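Local structure of pectate lyase/Amb allergen (Acidovorax citrulli, 4HWV) at residues A[205-219]-A[263-277]. The protein probably cleaves pectate as a secreted, calcium-binding lyase of polysaccharide lyase family 1. Numbering follows the deposited sequence.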
ATOM      1  N   ALA A 205      -5.310  -9.522  -4.290  1.00  2.50           N
ATOM      2  CA  ALA A 205      -6.525 -10.330  -4.350  1.00  3.31           C
ATOM      3  C   ALA A 205      -7.060 -10.433  -2.926  1.00  4.00           C
ATOM      4  O   ALA A 205      -6.660 -11.308  -2.160  1.00  5.32           O
ATOM      5  CB  ALA A 205      -6.223 -11.706  -4.935  1.00  4.38           C
ATOM      6  N   PHE A 206      -7.935  -9.499  -2.580  1.00  3.53           N
ATOM      7  CA  PHE A 206      -8.324  -9.238  -1.190  1.00  3.14           C
ATOM      8  C   PHE A 206      -9.709  -9.807  -0.919  1.00  3.13           C
ATOM      9  O   PHE A 206     -10.672  -9.553  -1.654  1.00  4.80           O
ATOM     10  CB  PHE A 206      -8.345  -7.719  -0.992  1.00  3.31           C
ATOM     11  CG  PHE A 206      -8.453  -7.270   0.444  1.00  3.15           C
ATOM     12  CD1 PHE A 206      -7.309  -6.938   1.170  1.00  3.99           C
ATOM     13  CD2 PHE A 206      -9.707  -7.149   1.057  1.00  3.61           C
ATOM     14  CE1 PHE A 206      -7.400  -6.489   2.485  1.00  3.89           C
ATOM     15  CE2 PHE A 206      -9.815  -6.696   2.379  1.00  3.90           C
ATOM     16  CZ  PHE A 206      -8.656  -6.368   3.098  1.00  4.10           C
ATOM     17  N   ASP A 207      -9.809 -10.587   0.145  1.00  3.11           N
ATOM     18  CA  ASP A 207     -11.070 -11.199   0.557  1.00  3.01           C
ATOM     19  C   ASP A 207     -11.620 -10.363   1.700  1.00  3.18           C
ATOM     20  O   ASP A 207     -11.019 -10.285   2.775  1.00  3.73           O
ATOM     21  CB  ASP A 207     -10.765 -12.633   1.014  1.00  3.95           C
ATOM     22  CG  ASP A 207     -11.993 -13.452   1.317  1.00  3.86           C
ATOM     23  OD1 ASP A 207     -13.067 -12.889   1.635  1.00  4.13           O
ATOM     24  OD2 ASP A 207     -11.875 -14.700   1.243  1.00  4.28           O
ATOM     25  N   ASP A 208     -12.761  -9.723   1.461  1.00  3.31           N
ATOM     26  CA  ASP A 208     -13.394  -8.907   2.485  1.00  3.54           C
ATOM     27  C   ASP A 208     -14.125  -9.697   3.553  1.00  3.97           C
ATOM     28  O   ASP A 208     -14.586  -9.102   4.523  1.00  5.24           O
ATOM     29  CB  ASP A 208     -14.347  -7.922   1.832  1.00  4.29           C
ATOM     30  CG  ASP A 208     -13.612  -6.741   1.272  1.00  4.74           C
ATOM     31  OD1 ASP A 208     -13.047  -5.960   2.072  1.00  5.96           O
ATOM     32  OD2 ASP A 208     -13.584  -6.592   0.048  1.00  5.34           O
ATOM     33  N   PHE A 209     -14.208 -11.019   3.372  1.00  4.21           N
ATOM     34  CA  PHE A 209     -14.975 -11.877   4.282  1.00  4.67           C
ATOM     35  C   PHE A 209     -14.186 -13.122   4.679  1.00  4.53           C
ATOM     36  O   PHE A 209     -14.638 -14.249   4.467  1.00  5.13           O
ATOM     37  CB  PHE A 209     -16.332 -12.210   3.649  1.00  5.23           C
ATOM     38  CG  PHE A 209     -17.155 -10.979   3.410  1.00  4.02           C
ATOM     39  CD1 PHE A 209     -17.821 -10.372   4.477  1.00  4.88           C
ATOM     40  CD2 PHE A 209     -17.209 -10.383   2.153  1.00  4.42           C
ATOM     41  CE1 PHE A 209     -18.519  -9.196   4.294  1.00  4.92           C
ATOM     42  CE2 PHE A 209     -17.915  -9.200   1.969  1.00  5.16           C
ATOM     43  CZ  PHE A 209     -18.568  -8.605   3.045  1.00  5.24           C
ATOM     44  N   PRO A 210     -12.997 -12.927   5.279  1.00  4.00           N
ATOM     45  CA  PRO A 210     -12.236 -14.095   5.738  1.00  4.40           C
ATOM     46  C   PRO A 210     -13.021 -14.878   6.780  1.00  4.53           C
ATOM     47  O   PRO A 210     -13.821 -14.302   7.532  1.00  5.15           O
ATOM     48  CB  PRO A 210     -10.983 -13.469   6.363  1.00  5.54           C
ATOM     49  CG  PRO A 210     -11.438 -12.117   6.782  1.00  6.30           C
ATOM     50  CD  PRO A 210     -12.391 -11.661   5.727  1.00  5.17           C
ATOM     51  N   GLN A 211     -12.788 -16.183   6.822  1.00  4.96           N
ATOM     52  CA  GLN A 211     -13.482 -17.058   7.735  1.00  5.44           C
ATOM     53  C   GLN A 211     -12.556 -17.409   8.874  1.00  5.05           C
ATOM     54  O   GLN A 211     -11.387 -17.716   8.660  1.00  5.78           O
ATOM     55  CB  GLN A 211     -13.878 -18.341   7.018  1.00  6.01           C
ATOM     56  CG  GLN A 211     -14.655 -19.329   7.891  1.00  6.58           C
ATOM     57  CD  GLN A 211     -14.714 -20.701   7.247  1.00  8.24           C
ATOM     58  OE1 GLN A 211     -13.671 -21.305   6.966  1.00  9.79           O
ATOM     59  NE2 GLN A 211     -15.929 -21.191   6.986  1.00  8.91           N
ATOM     60  N   TRP A 212     -13.092 -17.389  10.090  1.00  5.65           N
ATOM     61  CA  TRP A 212     -12.349 -17.927  11.221  1.00  6.26           C
ATOM     62  C   TRP A 212     -12.585 -19.438  11.298  1.00  7.45           C
ATOM     63  O   TRP A 212     -13.730 -19.884  11.380  1.00  8.90           O
ATOM     64  CB  TRP A 212     -12.774 -17.260  12.529  1.00  6.65           C
ATOM     65  CG  TRP A 212     -12.142 -17.867  13.746  1.00  6.56           C
ATOM     66  CD1 TRP A 212     -12.776 -18.585  14.722  1.00  6.86           C
ATOM     67  CD2 TRP A 212     -10.757 -17.796  14.141  1.00  6.26           C
ATOM     68  NE1 TRP A 212     -11.874 -18.982  15.683  1.00  7.45           N
ATOM     69  CE2 TRP A 212     -10.632 -18.501  15.361  1.00  6.70           C
ATOM     70  CE3 TRP A 212      -9.612 -17.205  13.582  1.00  7.07           C
ATOM     71  CZ2 TRP A 212      -9.408 -18.647  16.021  1.00  7.29           C
ATOM     72  CZ3 TRP A 212      -8.396 -17.342  14.241  1.00  6.80           C
ATOM     73  CH2 TRP A 212      -8.304 -18.069  15.455  1.00  7.02           C
ATOM     74  N   ASP A 213     -11.523 -20.227  11.222  1.00  7.88           N
ATOM     75  CA  ASP A 213     -11.668 -21.669  11.376  1.00  8.71           C
ATOM     76  C   ASP A 213     -11.013 -22.039  12.695  1.00  8.35           C
ATOM     77  O   ASP A 213      -9.786 -22.125  12.764  1.00  8.20           O
ATOM     78  CB  ASP A 213     -11.003 -22.437  10.233  1.00  9.92           C
ATOM     79  CG  ASP A 213     -11.145 -23.950  10.384  1.00 11.02           C
ATOM     80  OD1 ASP A 213     -11.630 -24.453  11.431  1.00 11.17           O
ATOM     81  OD2 ASP A 213     -10.765 -24.659   9.434  1.00 13.85           O
ATOM     82  N   PRO A 214     -11.825 -22.274  13.746  1.00  8.83           N
ATOM     83  CA  PRO A 214     -11.274 -22.604  15.071  1.00  9.52           C
ATOM     84  C   PRO A 214     -10.378 -23.842  15.079  1.00  9.73           C
ATOM     85  O   PRO A 214      -9.551 -23.970  15.971  1.00 10.31           O
ATOM     86  CB  PRO A 214     -12.524 -22.876  15.925  1.00  9.21           C
ATOM     87  CG  PRO A 214     -13.652 -22.173  15.204  1.00  8.73           C
ATOM     88  CD  PRO A 214     -13.301 -22.222  13.737  1.00  8.95           C
ATOM     89  N   THR A 215     -10.563 -24.748  14.125  1.00  9.67           N
ATOM     90  CA  THR A 215      -9.851 -26.024  14.108  1.00 10.29           C
ATOM     91  C   THR A 215      -8.568 -25.989  13.292  1.00 10.54           C
ATOM     92  O   THR A 215      -7.752 -26.903  13.383  1.00 11.21           O
ATOM     93  CB  THR A 215     -10.761 -27.191  13.611  1.00 11.09           C
ATOM     94  OG1 THR A 215     -11.022 -27.060  12.207  1.00 11.68           O
ATOM     95  CG2 THR A 215     -12.084 -27.207  14.369  1.00 11.91           C
ATOM     96  N   ASP A 216      -8.364 -24.939  12.503  1.00 10.58           N
ATOM     97  CA  ASP A 216      -7.182 -24.879  11.632  1.00 11.28           C
ATOM     98  C   ASP A 216      -5.925 -24.727  12.490  1.00 11.43           C
ATOM     99  O   ASP A 216      -5.830 -23.814  13.294  1.00 11.73           O
ATOM    100  CB  ASP A 216      -7.319 -23.700  10.668  1.00 12.11           C
ATOM    101  CG  ASP A 216      -6.190 -23.613   9.653  1.00 14.39           C
ATOM    102  OD1 ASP A 216      -5.083 -24.137   9.875  1.00 16.79           O
ATOM    103  OD2 ASP A 216      -6.418 -22.984   8.611  1.00 15.19           O
ATOM    104  N   SER A 217      -4.973 -25.638  12.328  1.00 12.49           N
ATOM    105  CA  SER A 217      -3.746 -25.634  13.129  1.00 12.74           C
ATOM    106  C   SER A 217      -4.046 -25.781  14.625  1.00 13.11           C
ATOM    107  O   SER A 217      -3.242 -25.385  15.473  1.00 13.19           O
ATOM    108  CB  SER A 217      -2.892 -24.397  12.838  1.00 14.93           C
ATOM    109  OG  SER A 217      -2.687 -24.273  11.441  1.00 16.34           O
ATOM    110  N   SER A 218      -5.214 -26.362  14.913  1.00 12.88           N
ATOM    111  CA  SER A 218      -5.723 -26.639  16.267  1.00 12.73           C
ATOM    112  C   SER A 218      -6.153 -25.414  17.072  1.00 12.38           C
ATOM    113  O   SER A 218      -7.208 -25.429  17.712  1.00 13.00           O
ATOM    114  CB  SER A 218      -4.763 -27.530  17.061  1.00 14.32           C
ATOM    115  OG  SER A 218      -4.662 -28.786  16.428  1.00 16.38           O
ATOM    116  N   ASP A 219      -5.347 -24.356  17.036  1.00 11.22           N
ATOM    117  CA  ASP A 219      -5.672 -23.123  17.747  1.00 10.25           C
ATOM    118  C   ASP A 219      -6.560 -22.203  16.933  1.00  8.71           C
ATOM    119  O   ASP A 219      -7.171 -21.292  17.477  1.00  9.06           O
ATOM    120  CB  ASP A 219      -4.396 -22.361  18.091  1.00 11.19           C
ATOM    121  CG  ASP A 219      -3.532 -23.087  19.085  1.00 13.60           C
ATOM    122  OD1 ASP A 219      -4.074 -23.797  19.956  1.00 14.90           O
ATOM    123  OD2 ASP A 219      -2.307 -22.933  18.982  1.00 14.64           O
ATOM    124  N   HIS A 263      -7.045 -21.592  26.805  1.00 14.06           N
ATOM    125  CA  HIS A 263      -6.174 -22.776  26.829  1.00 14.88           C
ATOM    126  C   HIS A 263      -4.684 -22.444  26.638  1.00 16.08           C
ATOM    127  O   HIS A 263      -3.980 -23.075  25.853  1.00 16.01           O
ATOM    128  CB  HIS A 263      -6.660 -23.887  25.866  1.00 14.44           C
ATOM    129  CG  HIS A 263      -6.880 -23.429  24.460  1.00 13.96           C
ATOM    130  ND1 HIS A 263      -5.841 -23.167  23.593  1.00 14.24           N
ATOM    131  CD2 HIS A 263      -8.018 -23.198  23.761  1.00 13.58           C
ATOM    132  CE1 HIS A 263      -6.326 -22.776  22.428  1.00 13.70           C
ATOM    133  NE2 HIS A 263      -7.647 -22.788  22.502  1.00 13.25           N
ATOM    134  N   GLY A 264      -4.225 -21.422  27.357  1.00 16.67           N
ATOM    135  CA  GLY A 264      -2.817 -21.069  27.366  1.00 17.77           C
ATOM    136  C   GLY A 264      -2.356 -20.245  26.177  1.00 18.29           C
ATOM    137  O   GLY A 264      -1.190 -19.840  26.117  1.00 20.44           O
ATOM    138  N   THR A 265      -3.257 -19.978  25.235  1.00 16.10           N
ATOM    139  CA  THR A 265      -2.873 -19.307  24.002  1.00 15.51           C
ATOM    140  C   THR A 265      -3.259 -17.837  24.040  1.00 12.89           C
ATOM    141  O   THR A 265      -4.416 -17.495  24.265  1.00 12.58           O
ATOM    142  CB  THR A 265      -3.500 -19.997  22.770  1.00 17.38           C
ATOM    143  OG1 THR A 265      -2.920 -21.301  22.636  1.00 19.53           O
ATOM    144  CG2 THR A 265      -3.247 -19.204  21.496  1.00 17.72           C
ATOM    145  N   ASP A 266      -2.270 -16.970  23.857  1.00 11.82           N
ATOM    146  CA  ASP A 266      -2.510 -15.548  23.697  1.00 11.68           C
ATOM    147  C   ASP A 266      -3.047 -15.326  22.285  1.00 10.74           C
ATOM    148  O   ASP A 266      -2.290 -15.331  21.301  1.00 10.52           O
ATOM    149  CB  ASP A 266      -1.206 -14.777  23.910  1.00 12.35           C
ATOM    150  CG  ASP A 266      -1.374 -13.269  23.784  1.00 13.71           C
ATOM    151  OD1 ASP A 266      -2.402 -12.803  23.261  1.00 12.35           O
ATOM    152  OD2 ASP A 266      -0.456 -12.532  24.211  1.00 16.58           O
ATOM    153  N   TYR A 267      -4.356 -15.119  22.196  1.00  9.15           N
ATOM    154  CA  TYR A 267      -5.008 -14.956  20.903  1.00  7.97           C
ATOM    155  C   TYR A 267      -4.782 -13.629  20.203  1.00  8.41           C
ATOM    156  O   TYR A 267      -5.230 -13.460  19.073  1.00  8.42           O
ATOM    157  CB  TYR A 267      -6.485 -15.361  20.954  1.00  7.97           C
ATOM    158  CG  TYR A 267      -6.643 -16.855  20.742  1.00  8.03           C
ATOM    159  CD1 TYR A 267      -6.576 -17.400  19.464  1.00  7.97           C
ATOM    160  CD2 TYR A 267      -6.840 -17.719  21.810  1.00  8.68           C
ATOM    161  CE1 TYR A 267      -6.711 -18.759  19.247  1.00  8.32           C
ATOM    162  CE2 TYR A 267      -6.972 -19.096  21.619  1.00  9.32           C
ATOM    163  CZ  TYR A 267      -6.914 -19.608  20.331  1.00  8.96           C
ATOM    164  OH  TYR A 267      -7.064 -20.963  20.119  1.00 10.26           O
ATOM    165  N   SER A 268      -4.049 -12.714  20.837  1.00  9.24           N
ATOM    166  CA  SER A 268      -3.622 -11.489  20.150  1.00 10.42           C
ATOM    167  C   SER A 268      -2.387 -11.674  19.270  1.00 10.24           C
ATOM    168  O   SER A 268      -1.998 -10.761  18.551  1.00 10.90           O
ATOM    169  CB  SER A 268      -3.376 -10.350  21.136  1.00 11.49           C
ATOM    170  OG  SER A 268      -2.178 -10.561  21.859  1.00 11.54           O
ATOM    171  N   GLY A 269      -1.777 -12.853  19.314  1.00  9.86           N
ATOM    172  CA  GLY A 269      -0.558 -13.094  18.564  1.00  9.93           C
ATOM    173  C   GLY A 269      -0.719 -13.088  17.050  1.00 10.17           C
ATOM    174  O   GLY A 269      -1.831 -13.252  16.516  1.00  9.95           O
ATOM    175  N   GLY A 270       0.408 -12.933  16.353  1.00 11.37           N
ATOM    176  CA  GLY A 270       0.424 -12.855  14.898  1.00 11.62           C
ATOM    177  C   GLY A 270      -0.126 -14.060  14.163  1.00 11.15           C
ATOM    178  O   GLY A 270      -0.595 -13.914  13.029  1.00 11.64           O
ATOM    179  N   ASP A 271      -0.098 -15.240  14.788  1.00 11.40           N
ATOM    180  CA  ASP A 271      -0.711 -16.439  14.193  1.00 12.49           C
ATOM    181  C   ASP A 271      -2.178 -16.147  13.848  1.00 10.43           C
ATOM    182  O   ASP A 271      -2.752 -16.760  12.949  1.00 10.50           O
ATOM    183  CB  ASP A 271      -0.715 -17.640  15.171  1.00 15.40           C
ATOM    184  CG  ASP A 271       0.631 -18.339  15.305  1.00 18.47           C
ATOM    185  OD1 ASP A 271       1.520 -18.129  14.460  1.00 18.39           O
ATOM    186  OD2 ASP A 271       0.776 -19.143  16.268  1.00 20.41           O
ATOM    187  N   PHE A 272      -2.781 -15.220  14.584  1.00  8.60           N
ATOM    188  CA  PHE A 272      -4.219 -15.004  14.546  1.00  7.64           C
ATOM    189  C   PHE A 272      -4.595 -13.708  13.827  1.00  7.28           C
ATOM    190  O   PHE A 272      -5.712 -13.212  13.967  1.00  7.59           O
ATOM    191  CB  PHE A 272      -4.768 -15.092  15.980  1.00  7.76           C
ATOM    192  CG  PHE A 272      -4.265 -16.317  16.698  1.00  7.84           C
ATOM    193  CD1 PHE A 272      -4.627 -17.577  16.255  1.00  8.00           C
ATOM    194  CD2 PHE A 272      -3.390 -16.217  17.778  1.00  8.26           C
ATOM    195  CE1 PHE A 272      -4.147 -18.715  16.879  1.00  8.64           C
ATOM    196  CE2 PHE A 272      -2.917 -17.354  18.403  1.00  8.53           C
ATOM    197  CZ  PHE A 272      -3.289 -18.611  17.941  1.00  8.45           C
ATOM    198  N   LYS A 273      -3.667 -13.191  13.012  1.00  7.19           N
ATOM    199  CA  LYS A 273      -3.958 -12.020  12.188  1.00  7.46           C
ATOM    200  C   LYS A 273      -5.159 -12.310  11.283  1.00  6.39           C
ATOM    201  O   LYS A 273      -5.421 -13.473  10.914  1.00  6.30           O
ATOM    202  CB  LYS A 273      -2.753 -11.642  11.322  1.00  7.86           C
ATOM    203  CG  LYS A 273      -2.414 -12.667  10.241  1.00  8.99           C
ATOM    204  CD  LYS A 273      -1.201 -12.263   9.418  1.00 11.40           C
ATOM    205  CE  LYS A 273       0.065 -12.457  10.240  1.00 14.33           C
ATOM    206  NZ  LYS A 273       1.241 -11.879   9.581  1.00 16.37           N
ATOM    207  N   VAL A 274      -5.893 -11.261  10.921  1.00  5.79           N
ATOM    208  CA  VAL A 274      -7.005 -11.438  10.015  1.00  4.83           C
ATOM    209  C   VAL A 274      -6.444 -11.402   8.598  1.00  4.44           C
ATOM    210  O   VAL A 274      -6.243 -10.346   8.001  1.00  5.30           O
ATOM    211  CB  VAL A 274      -8.077 -10.363  10.220  1.00  4.88           C
ATOM    212  CG1 VAL A 274      -9.256 -10.603   9.297  1.00  5.62           C
ATOM    213  CG2 VAL A 274      -8.581 -10.338  11.679  1.00  6.23           C
ATOM    214  N   GLN A 275      -6.201 -12.597   8.076  1.00  4.31           N
ATOM    215  CA  GLN A 275      -5.567 -12.792   6.777  1.00  4.36           C
ATOM    216  C   GLN A 275      -6.585 -12.617   5.658  1.00  4.23           C
ATOM    217  O   GLN A 275      -7.511 -13.417   5.535  1.00  4.86           O
ATOM    218  CB  GLN A 275      -4.958 -14.199   6.741  1.00  5.01           C
ATOM    219  CG  GLN A 275      -4.289 -14.586   5.429  1.00  6.07           C
ATOM    220  CD  GLN A 275      -3.242 -13.576   4.995  1.00  6.33           C
ATOM    221  OE1 GLN A 275      -3.531 -12.642   4.234  1.00  6.09           O
ATOM    222  NE2 GLN A 275      -2.011 -13.750   5.483  1.00  7.76           N
ATOM    223  N   HIS A 276      -6.407 -11.554   4.877  1.00  3.64           N
ATOM    224  CA  HIS A 276      -7.295 -11.238   3.772  1.00  3.81           C
ATOM    225  C   HIS A 276      -6.792 -11.748   2.417  1.00  3.63           C
ATOM    226  O   HIS A 276      -7.472 -11.571   1.397  1.00  3.75           O
ATOM    227  CB  HIS A 276      -7.482  -9.721   3.684  1.00  4.23           C
ATOM    228  CG  HIS A 276      -8.251  -9.138   4.834  1.00  3.80           C
ATOM    229  ND1 HIS A 276      -9.631  -9.100   4.875  1.00  3.68           N
ATOM    230  CD2 HIS A 276      -7.826  -8.529   5.968  1.00  4.53           C
ATOM    231  CE1 HIS A 276     -10.019  -8.518   5.999  1.00  4.33           C
ATOM    232  NE2 HIS A 276      -8.943  -8.166   6.679  1.00  5.13           N
ATOM    233  N   HIS A 277      -5.611 -12.363   2.397  1.00  3.81           N
ATOM    234  CA  HIS A 277      -5.039 -12.868   1.157  1.00  3.75           C
ATOM    235  C   HIS A 277      -4.921 -14.379   1.191  1.00  4.21           C
ATOM    236  O   HIS A 277      -5.012 -14.996   2.263  1.00  5.55           O
ATOM    237  CB  HIS A 277      -3.663 -12.267   0.917  1.00  3.84           C
ATOM    238  CG  HIS A 277      -3.696 -10.785   0.772  1.00  3.51           C
ATOM    239  ND1 HIS A 277      -3.141  -9.932   1.705  1.00  4.45           N
ATOM    240  CD2 HIS A 277      -4.249  -9.998  -0.181  1.00  3.98           C
ATOM    241  CE1 HIS A 277      -3.326  -8.682   1.309  1.00  4.65           C
ATOM    242  NE2 HIS A 277      -4.004  -8.695   0.176  1.00  4.81           N
TER
HETATM  243  O   HOH W   1      -1.320 -21.576  16.575  1.00 17.19           O
HETATM  244  O   HOH W   2      -3.029 -23.744  22.445  1.00 28.67           O
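The rings of F206 and H276 form an offset stack, centroids 4.3 Å apart and planes within 9° of parallel. H276 CB sits over the same face of the F206 ring, a CH-pi contact, while F206 CZ rests on a face of the imidazole. The phenyl also turns its edge toward the face of H277, the two planes 85° apart, so three aromatic rings form one cluster. At the edge of the H276 ring, ND1 donates to D207 O (2.8 Å), which lies in the ring plane; D207 N returns a bond to H276 O (2.8 Å). With CG anti to the carbonyl carbon (chi1 -68°), H276 brings its ring alongside F206, and stack and bond together fix its rotation. H277 is held by D251 at ND1 and D204 at NE2.

Beyond this cluster P210 CG packs on V274 CG1 (3.7 Å), and farther along W212 CH2 abuts F272 CD1 (3.8 Å) at the indole edge. One face of F272 is covered by Y267 and the opposite one by the CB of D271. Y267 OH donates a hydrogen bond to D219 O (2.7 Å), in the carbonyl plane and on a lone pair. The D219 carboxylate reaches the other segment through two waters, one donating to D271 OD2, the other donating to D219 OD1 and lying near H263 ND1; NE2 of H263 is hydrogen-bonded to N136.

Both segments belong to long loops leaving the parallel beta-helix of the pectate lyase fold; their contact joins these loops side by side, with H277 about 6 Å, side chain to side chain, from the calcium ligand D278, and A205 about 6 Å from D227.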